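Local atomic coordinates of Eps1p (Saccharomyces cerevisiae, PDB entry 4TW5), a protein that belongs to the thioredoxin superfamily and, in this yeast fragment, has a thioredoxin domain and a second domain that looks thioredoxin-like, each with helices packed on a mixed beta sheet. Residues Ser158-Lys163 with His181-Thr186; Asn167-Leu172 with Thr186-Ser191; Leu172-Lys175 with Lys179-Glu182. All coordinates share one frame; numbering follows the deposited sequence. Where two conformers were deposited one is given.

Contact 1: residues Ser158-Lys163 with His181-Thr186; sequences SFWPTK and HEFQRT
Trp160, the last residue of strand 155-160, reaches across to helix 180-196 and brings the far atoms of its six-membered ring against Phe183 and Gln184. Its CB already points at the helix, and CG stands beside the backbone N, anti to the carbonyl carbon (chi1 -58°), which carries the two-ring system across the gap. On the pyrrole side, Trp160 NE1 turns back to its own strand and donates to Ser158 OG at 2.9 Å, with that oxygen somewhat off the ring plane. The bond fixes the rotation of the indole, and Ser158 OG is itself tied to Gly202 O on the adjacent strand 200-205. Further out, Trp160 CZ2 comes within 3.8 Å of Phe183 CD2. The far corner, Trp160 CH2, does most of the touching: it lies 3.6 Å from Phe183 CD2, near the plane and at the edge of the phenyl ring, and 3.7 Å from Gln184 CG. Trp160 CZ3 completes the row at 3.9 Å from Gln184 CG. The six-membered ring of Trp160 and the Phe183 ring are oblique, with planes at 47° and centroids 5.8 Å apart. Gln184 lends only its aliphatic part here, since beyond CG its extended chain takes NE2 to Ser168 and Asp170. Phe183 meets Tyr261 edge-to-face. The three touching residues are buried, and their rings and the Gln184 methylene pack the strand on the helix. Such packing belongs to the beta-alpha-beta unit, here strand 155-160, helix 180-196 and strand 200-205, in a domain whose topology is consistent with a thioredoxin-like fold.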
# COMPACT_ATOMS: atom_id res chain seq x y z
N SER A 158 3.55 -5.81 19.00
CA SER A 158 3.16 -6.93 18.16
C SER A 158 2.34 -6.43 16.97
O SER A 158 1.54 -5.51 17.11
CB SER A 158 2.37 -7.97 18.97
OG SER A 158 1.19 -7.40 19.47
N PHE A 159 2.54 -7.08 15.83
CA PHE A 159 1.92 -6.71 14.55
C PHE A 159 1.10 -7.88 14.01
O PHE A 159 1.58 -9.02 13.98
CB PHE A 159 2.99 -6.29 13.53
CG PHE A 159 3.80 -5.11 13.97
CD1 PHE A 159 4.85 -5.26 14.87
CD2 PHE A 159 3.50 -3.84 13.50
CE1 PHE A 159 5.57 -4.16 15.28
CE2 PHE A 159 4.20 -2.74 13.92
CZ PHE A 159 5.25 -2.90 14.80
N TRP A 160 -0.13 -7.61 13.59
CA TRP A 160 -1.09 -8.68 13.26
C TRP A 160 -1.72 -8.57 11.88
O TRP A 160 -2.05 -7.46 11.45
CB TRP A 160 -2.22 -8.71 14.30
CG TRP A 160 -1.74 -8.91 15.69
CD1 TRP A 160 -1.16 -7.97 16.51
CD2 TRP A 160 -1.80 -10.12 16.44
NE1 TRP A 160 -0.85 -8.54 17.72
CE2 TRP A 160 -1.24 -9.85 17.71
CE3 TRP A 160 -2.26 -11.42 16.17
CZ2 TRP A 160 -1.13 -10.83 18.70
CZ3 TRP A 160 -2.16 -12.39 17.15
CH2 TRP A 160 -1.59 -12.09 18.40
N PRO A 161 -1.96 -9.71 11.21
CA PRO A 161 -2.66 -9.68 9.93
C PRO A 161 -4.16 -9.56 10.14
O PRO A 161 -4.91 -10.52 9.92
CB PRO A 161 -2.29 -11.03 9.31
CG PRO A 161 -2.11 -11.93 10.46
CD PRO A 161 -1.69 -11.10 11.65
N THR A 162 -4.60 -8.38 10.54
CA THR A 162 -6.01 -8.13 10.82
C THR A 162 -6.25 -6.64 10.85
O THR A 162 -5.30 -5.87 10.83
CB THR A 162 -6.43 -8.73 12.17
OG1 THR A 162 -7.83 -8.53 12.38
CG2 THR A 162 -5.65 -8.04 13.28
N LYS A 163 -7.52 -6.24 10.90
CA LYS A 163 -7.84 -4.83 11.07
C LYS A 163 -8.80 -4.67 12.25
O LYS A 163 -9.16 -3.56 12.62
CB LYS A 163 -8.48 -4.23 9.81
CG LYS A 163 -9.88 -4.73 9.60
CD LYS A 163 -10.53 -4.15 8.36
CE LYS A 163 -11.94 -4.71 8.22
NZ LYS A 163 -12.59 -4.19 7.00
N HIS A 181 -3.93 -17.48 16.68
CA HIS A 181 -4.76 -17.76 17.85
C HIS A 181 -3.93 -18.21 19.05
O HIS A 181 -4.15 -17.76 20.17
CB HIS A 181 -5.80 -18.82 17.52
CG HIS A 181 -6.67 -19.19 18.68
ND1 HIS A 181 -7.82 -18.50 19.01
CD2 HIS A 181 -6.55 -20.17 19.61
CE1 HIS A 181 -8.37 -19.05 20.07
NE2 HIS A 181 -7.62 -20.06 20.46
N GLU A 182 -2.99 -19.11 18.82
CA GLU A 182 -2.06 -19.52 19.86
C GLU A 182 -1.34 -18.27 20.41
O GLU A 182 -1.12 -18.12 21.61
CB GLU A 182 -1.03 -20.51 19.33
CG GLU A 182 -0.14 -21.17 20.41
CD GLU A 182 0.93 -22.11 19.83
OE1 GLU A 182 1.50 -21.79 18.77
OE2 GLU A 182 1.19 -23.18 20.43
N PHE A 183 -0.93 -17.39 19.50
CA PHE A 183 -0.12 -16.26 19.93
C PHE A 183 -0.95 -15.22 20.67
O PHE A 183 -0.37 -14.39 21.38
CB PHE A 183 0.60 -15.62 18.74
CG PHE A 183 1.77 -14.75 19.14
CD1 PHE A 183 2.92 -15.32 19.67
CD2 PHE A 183 1.71 -13.37 19.03
CE1 PHE A 183 3.98 -14.53 20.05
CE2 PHE A 183 2.79 -12.57 19.43
CZ PHE A 183 3.92 -13.15 19.93
N GLN A 184 -2.28 -15.23 20.55
CA GLN A 184 -3.05 -14.27 21.36
C GLN A 184 -2.91 -14.59 22.85
O GLN A 184 -2.88 -13.68 23.68
CB GLN A 184 -4.50 -14.23 20.98
CG GLN A 184 -4.81 -13.35 19.79
CD GLN A 184 -6.31 -13.32 19.51
OE1 GLN A 184 -6.89 -14.32 19.08
NE2 GLN A 184 -6.93 -12.17 19.73
N ARG A 185 -2.85 -15.87 23.17
CA ARG A 185 -2.66 -16.28 24.54
C ARG A 185 -1.28 -15.84 24.99
O ARG A 185 -1.12 -15.25 26.07
CB ARG A 185 -2.81 -17.80 24.68
CG ARG A 185 -2.65 -18.26 26.11
CD ARG A 185 -3.05 -19.67 26.27
NE ARG A 185 -3.84 -19.79 27.49
CZ ARG A 185 -3.41 -20.31 28.63
NH1 ARG A 185 -2.19 -20.82 28.72
NH2 ARG A 185 -4.22 -20.36 29.66
N THR A 186 -0.30 -16.16 24.16
CA THR A 186 1.08 -15.81 24.41
C THR A 186 1.26 -14.31 24.56
O THR A 186 1.93 -13.86 25.49
CB THR A 186 1.98 -16.35 23.30
OG1 THR A 186 1.80 -17.77 23.24
CG2 THR A 186 3.41 -16.09 23.60

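Contact 2: residues Asn167-Leu172 with Thr186-Ser191; sequences NSDDSL and TWKIIS
Asp169 and Lys188 form the charged half of this contact, Ser168 and Trp187 the packing half. In the salt bridge, Lys188 NZ donates at 3.0 Å to Asp169 OD2, which accepts with its anti lone pair, the one directed away from OD1. Two features bring the groups together: the lysine chain is fully extended from a CG anti to the backbone N (chi1 -178°), and the carboxylate leaves its loop with CG between the backbone N and the carbonyl carbon (chi1 57°). The ammonium also donates to Leu128 O and, weakly, to Ala131 O.

Packing is simpler. Ser168 CB meets the pyrrole edge of Trp187 in the ring plane, 3.6 Å from Trp187 CD1. The polar ends of this pair are engaged by the neighbouring loop, Ser168 OG by Ser133 OG and Trp187 NE1 by Ser135 OG.

Hydrogen bonds within the loop shape the turn that faces the helix. Asn167 to Asp170 is a type I beta turn, closed by Asp170 N to Asn167 O at 2.9 Å. Asp170 OD2 accepts from Asn167 N at 3.1 Å, the donor standing above the carboxylate plane, and also from Lys166 N; it thereby braces the turn that presents Ser168 and Asp169 to the helix. A largely buried ammonium thus has one carboxylate and backbone carbonyls around it, surroundings that would probably favour its charged form, and the salt bridge ties the loop to helix 180-196.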
# COMPACT_ATOMS: atom_id res chain seq x y z
N ASN A 167 -8.82 -5.07 21.45
CA ASN A 167 -8.01 -5.64 22.53
C ASN A 167 -7.29 -6.85 22.02
O ASN A 167 -7.83 -7.59 21.21
CB ASN A 167 -8.84 -6.00 23.76
CG ASN A 167 -9.60 -4.82 24.30
OD1 ASN A 167 -9.02 -3.92 24.90
ND2 ASN A 167 -10.91 -4.81 24.08
N SER A 168 -6.07 -7.06 22.49
CA SER A 168 -5.26 -8.11 21.87
C SER A 168 -5.90 -9.50 22.04
O SER A 168 -5.52 -10.44 21.35
CB SER A 168 -3.83 -8.08 22.43
OG SER A 168 -3.78 -8.56 23.76
N ASP A 169 -6.88 -9.63 22.93
CA ASP A 169 -7.53 -10.91 23.15
C ASP A 169 -8.98 -10.97 22.64
O ASP A 169 -9.71 -11.89 23.00
CB ASP A 169 -7.52 -11.27 24.64
CG ASP A 169 -8.18 -10.20 25.51
OD1 ASP A 169 -8.57 -9.13 24.99
OD2 ASP A 169 -8.30 -10.43 26.73
N ASP A 170 -9.37 -10.04 21.77
CA ASP A 170 -10.67 -10.13 21.15
C ASP A 170 -10.79 -11.44 20.39
O ASP A 170 -9.79 -11.96 19.90
CB ASP A 170 -10.88 -8.97 20.18
CG ASP A 170 -11.22 -7.69 20.86
OD1 ASP A 170 -11.59 -7.75 22.05
OD2 ASP A 170 -11.13 -6.63 20.21
N SER A 171 -12.02 -11.95 20.24
CA SER A 171 -12.25 -13.15 19.44
C SER A 171 -12.12 -12.77 17.98
O SER A 171 -12.83 -11.90 17.49
CB SER A 171 -13.63 -13.74 19.71
OG SER A 171 -13.67 -14.40 20.97
N LEU A 172 -11.17 -13.38 17.28
CA LEU A 172 -10.88 -12.98 15.91
C LEU A 172 -10.64 -14.18 15.03
O LEU A 172 -10.17 -15.21 15.49
CB LEU A 172 -9.66 -12.03 15.88
CG LEU A 172 -9.78 -10.68 16.60
CD1 LEU A 172 -8.43 -9.98 16.68
CD2 LEU A 172 -10.81 -9.79 15.88
N THR A 186 -0.30 -16.16 24.16
CA THR A 186 1.08 -15.81 24.41
C THR A 186 1.26 -14.31 24.56
O THR A 186 1.93 -13.86 25.49
CB THR A 186 1.98 -16.35 23.30
OG1 THR A 186 1.80 -17.77 23.24
CG2 THR A 186 3.41 -16.09 23.60
N TRP A 187 0.63 -13.52 23.68
CA TRP A 187 0.79 -12.08 23.74
C TRP A 187 0.19 -11.46 25.01
O TRP A 187 0.77 -10.53 25.59
CB TRP A 187 0.19 -11.43 22.51
CG TRP A 187 0.51 -9.99 22.47
CD1 TRP A 187 -0.36 -8.96 22.60
CD2 TRP A 187 1.82 -9.41 22.34
NE1 TRP A 187 0.31 -7.77 22.54
CE2 TRP A 187 1.65 -8.01 22.42
CE3 TRP A 187 3.11 -9.94 22.21
CZ2 TRP A 187 2.73 -7.11 22.33
CZ3 TRP A 187 4.22 -9.03 22.12
CH2 TRP A 187 4.00 -7.63 22.17
N LYS A 188 -0.95 -11.97 25.43
CA LYS A 188 -1.59 -11.53 26.65
C LYS A 188 -0.70 -11.82 27.87
O LYS A 188 -0.53 -10.98 28.72
CB LYS A 188 -2.94 -12.22 26.81
CG LYS A 188 -3.74 -11.79 28.03
CD LYS A 188 -5.14 -12.34 27.89
CE LYS A 188 -6.02 -11.93 29.04
NZ LYS A 188 -7.41 -12.41 28.80
N ILE A 189 -0.12 -13.01 27.92
CA ILE A 189 0.73 -13.39 29.04
C ILE A 189 1.98 -12.47 29.07
O ILE A 189 2.30 -11.87 30.10
CB ILE A 189 1.12 -14.89 28.95
CG1 ILE A 189 -0.12 -15.78 29.03
CG2 ILE A 189 2.07 -15.29 30.05
CD1 ILE A 189 0.12 -17.24 28.67
N ILE A 190 2.61 -12.30 27.91
CA ILE A 190 3.71 -11.36 27.73
C ILE A 190 3.37 -9.96 28.18
O ILE A 190 4.22 -9.28 28.78
CB ILE A 190 4.16 -11.32 26.28
CG1 ILE A 190 4.75 -12.67 25.90
CG2 ILE A 190 5.13 -10.20 26.02
CD1 ILE A 190 4.89 -12.87 24.42
N SER A 191 2.16 -9.49 27.87
CA SER A 191 1.82 -8.12 28.24
C SER A 191 1.75 -7.96 29.76
O SER A 191 2.20 -6.96 30.30
CB SER A 191 0.50 -7.68 27.62
OG SER A 191 -0.59 -8.25 28.31

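Contact 3: residues Leu172-Lys175 with Lys179-Glu182; sequences LEFK and KCHE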
# COMPACT_ATOMS: atom_id res chain seq x y z
N LEU A 172 -11.17 -13.38 17.28
CA LEU A 172 -10.88 -12.98 15.91
C LEU A 172 -10.64 -14.18 15.03
O LEU A 172 -10.17 -15.21 15.49
CB LEU A 172 -9.66 -12.03 15.88
CG LEU A 172 -9.78 -10.68 16.60
CD1 LEU A 172 -8.43 -9.98 16.68
CD2 LEU A 172 -10.81 -9.79 15.88
N GLU A 173 -10.98 -14.06 13.75
CA GLU A 173 -10.65 -15.10 12.78
C GLU A 173 -9.54 -14.61 11.89
O GLU A 173 -9.72 -13.67 11.13
CB GLU A 173 -11.87 -15.49 11.93
CG GLU A 173 -12.98 -16.14 12.71
CD GLU A 173 -12.53 -17.41 13.44
OE1 GLU A 173 -11.70 -18.16 12.87
OE2 GLU A 173 -13.03 -17.68 14.56
N PHE A 174 -8.37 -15.23 12.02
CA PHE A 174 -7.20 -14.84 11.23
C PHE A 174 -7.07 -15.69 9.94
O PHE A 174 -7.03 -16.93 9.98
CB PHE A 174 -5.95 -14.96 12.09
CG PHE A 174 -5.97 -14.08 13.33
CD1 PHE A 174 -5.72 -12.73 13.25
CD2 PHE A 174 -6.24 -14.63 14.59
CE1 PHE A 174 -5.73 -11.93 14.39
CE2 PHE A 174 -6.24 -13.84 15.74
CZ PHE A 174 -5.98 -12.49 15.63
N LYS A 175 -6.94 -15.02 8.80
CA LYS A 175 -6.76 -15.71 7.52
C LYS A 175 -5.28 -16.05 7.24
O LYS A 175 -4.38 -15.23 7.47
CB LYS A 175 -7.31 -14.83 6.40
CG LYS A 175 -8.76 -14.41 6.59
CD LYS A 175 -9.66 -15.63 6.76
CE LYS A 175 -11.08 -15.21 7.16
NZ LYS A 175 -11.69 -16.35 7.92
N LYS A 179 -0.82 -19.73 13.44
CA LYS A 179 -0.32 -19.50 14.78
C LYS A 179 -0.96 -18.31 15.50
O LYS A 179 -0.76 -18.14 16.68
CB LYS A 179 1.20 -19.32 14.75
CG LYS A 179 1.96 -20.58 14.33
CD LYS A 179 3.32 -20.20 13.75
CE LYS A 179 4.08 -21.40 13.22
NZ LYS A 179 5.24 -20.94 12.38
N CYS A 180 -1.74 -17.49 14.78
CA CYS A 180 -2.28 -16.27 15.34
C CYS A 180 -3.09 -16.46 16.64
O CYS A 180 -2.97 -15.66 17.59
CB CYS A 180 -3.16 -15.57 14.32
SG CYS A 180 -2.36 -14.52 13.11
N HIS A 181 -3.93 -17.48 16.68
CA HIS A 181 -4.76 -17.76 17.85
C HIS A 181 -3.93 -18.21 19.05
O HIS A 181 -4.15 -17.76 20.17
CB HIS A 181 -5.80 -18.82 17.52
CG HIS A 181 -6.67 -19.19 18.68
ND1 HIS A 181 -7.82 -18.50 19.01
CD2 HIS A 181 -6.55 -20.17 19.61
CE1 HIS A 181 -8.37 -19.05 20.07
NE2 HIS A 181 -7.62 -20.06 20.46
N GLU A 182 -2.99 -19.11 18.82
CA GLU A 182 -2.06 -19.52 19.86
C GLU A 182 -1.34 -18.27 20.41
O GLU A 182 -1.12 -18.12 21.61
CB GLU A 182 -1.03 -20.51 19.33
CG GLU A 182 -0.14 -21.17 20.41
CD GLU A 182 0.93 -22.11 19.83
OE1 GLU A 182 1.50 -21.79 18.77
OE2 GLU A 182 1.19 -23.18 20.43
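Cys180 SG is bonded to Cys177 SG and also packs over the face of the Phe174 ring, 4.1 Å from the centroid and 28° off the normal. This sulfur-aromatic contact is the main one between the loop at 172-175 and the start of helix 180-196. The sulfur is placed off centre, toward the root of the ring, where Cys180 SG approaches Phe174 CG to 3.6 Å. Cys180 CB lies over the same ring and is modelled closer still, at an unusually short 3.2 Å from Phe174 CD2. The torsions account for the fit: Cys180 SG and Phe174 CG each stand anti to their own carbonyl carbon, which for the phenylalanine (chi1 -60°) swings the ring over to Cys180, and chi2, -78°, turns its face to CB and SG. Farther out on the ring, Phe174 CE2 passes 4.2 Å from Cys180 O, while the backbone N of His181 approaches Phe174 CD2 obliquely. No hydrogen bond links the two segments, so apolar and sulfur contacts do the work.

Phe174 also touches Met165 of the loop and Gln184 of the helix. The flanking residues are anchored to other loops: Lys179 forms a salt bridge with Glu232 and a cation-pi contact with Tyr254, while Lys175 O accepts from Arg231 NH2. Cys177 and Cys180 form a Cys-X-X-Cys motif, oxidised here, with its second cysteine at the start of a helix that follows a central strand. That placement is characteristic of the thioredoxin fold, and Phe174 packs on the second cysteine of the motif.

How the contacts relate
All three contacts draw on helix 180-196: contact 3 at its start, contact 1 along its first turns and contact 2 beyond, with centres about 6 Å (1 to 3), 7 Å (1 to 2) and 11 Å (2 to 3) apart. Gln184 is common to all three neighbourhoods. Gln184 NE2 probably donates to Ser168 O at 2.8 Å and to Asp170 O at 2.9 Å, joining contacts 1 and 2, while Gln184 OE1 lies 3.4 Å from Phe174 CE2 of contact 3. The disulfide of Cys177 and Cys180 borders contact 1 too: Cys180 SG packs 3.7 Å from Pro161 CG, and Cys180 O is 3.4 Å from Trp160 CZ3. Leu172 carries the loop from contact 2 into contact 3.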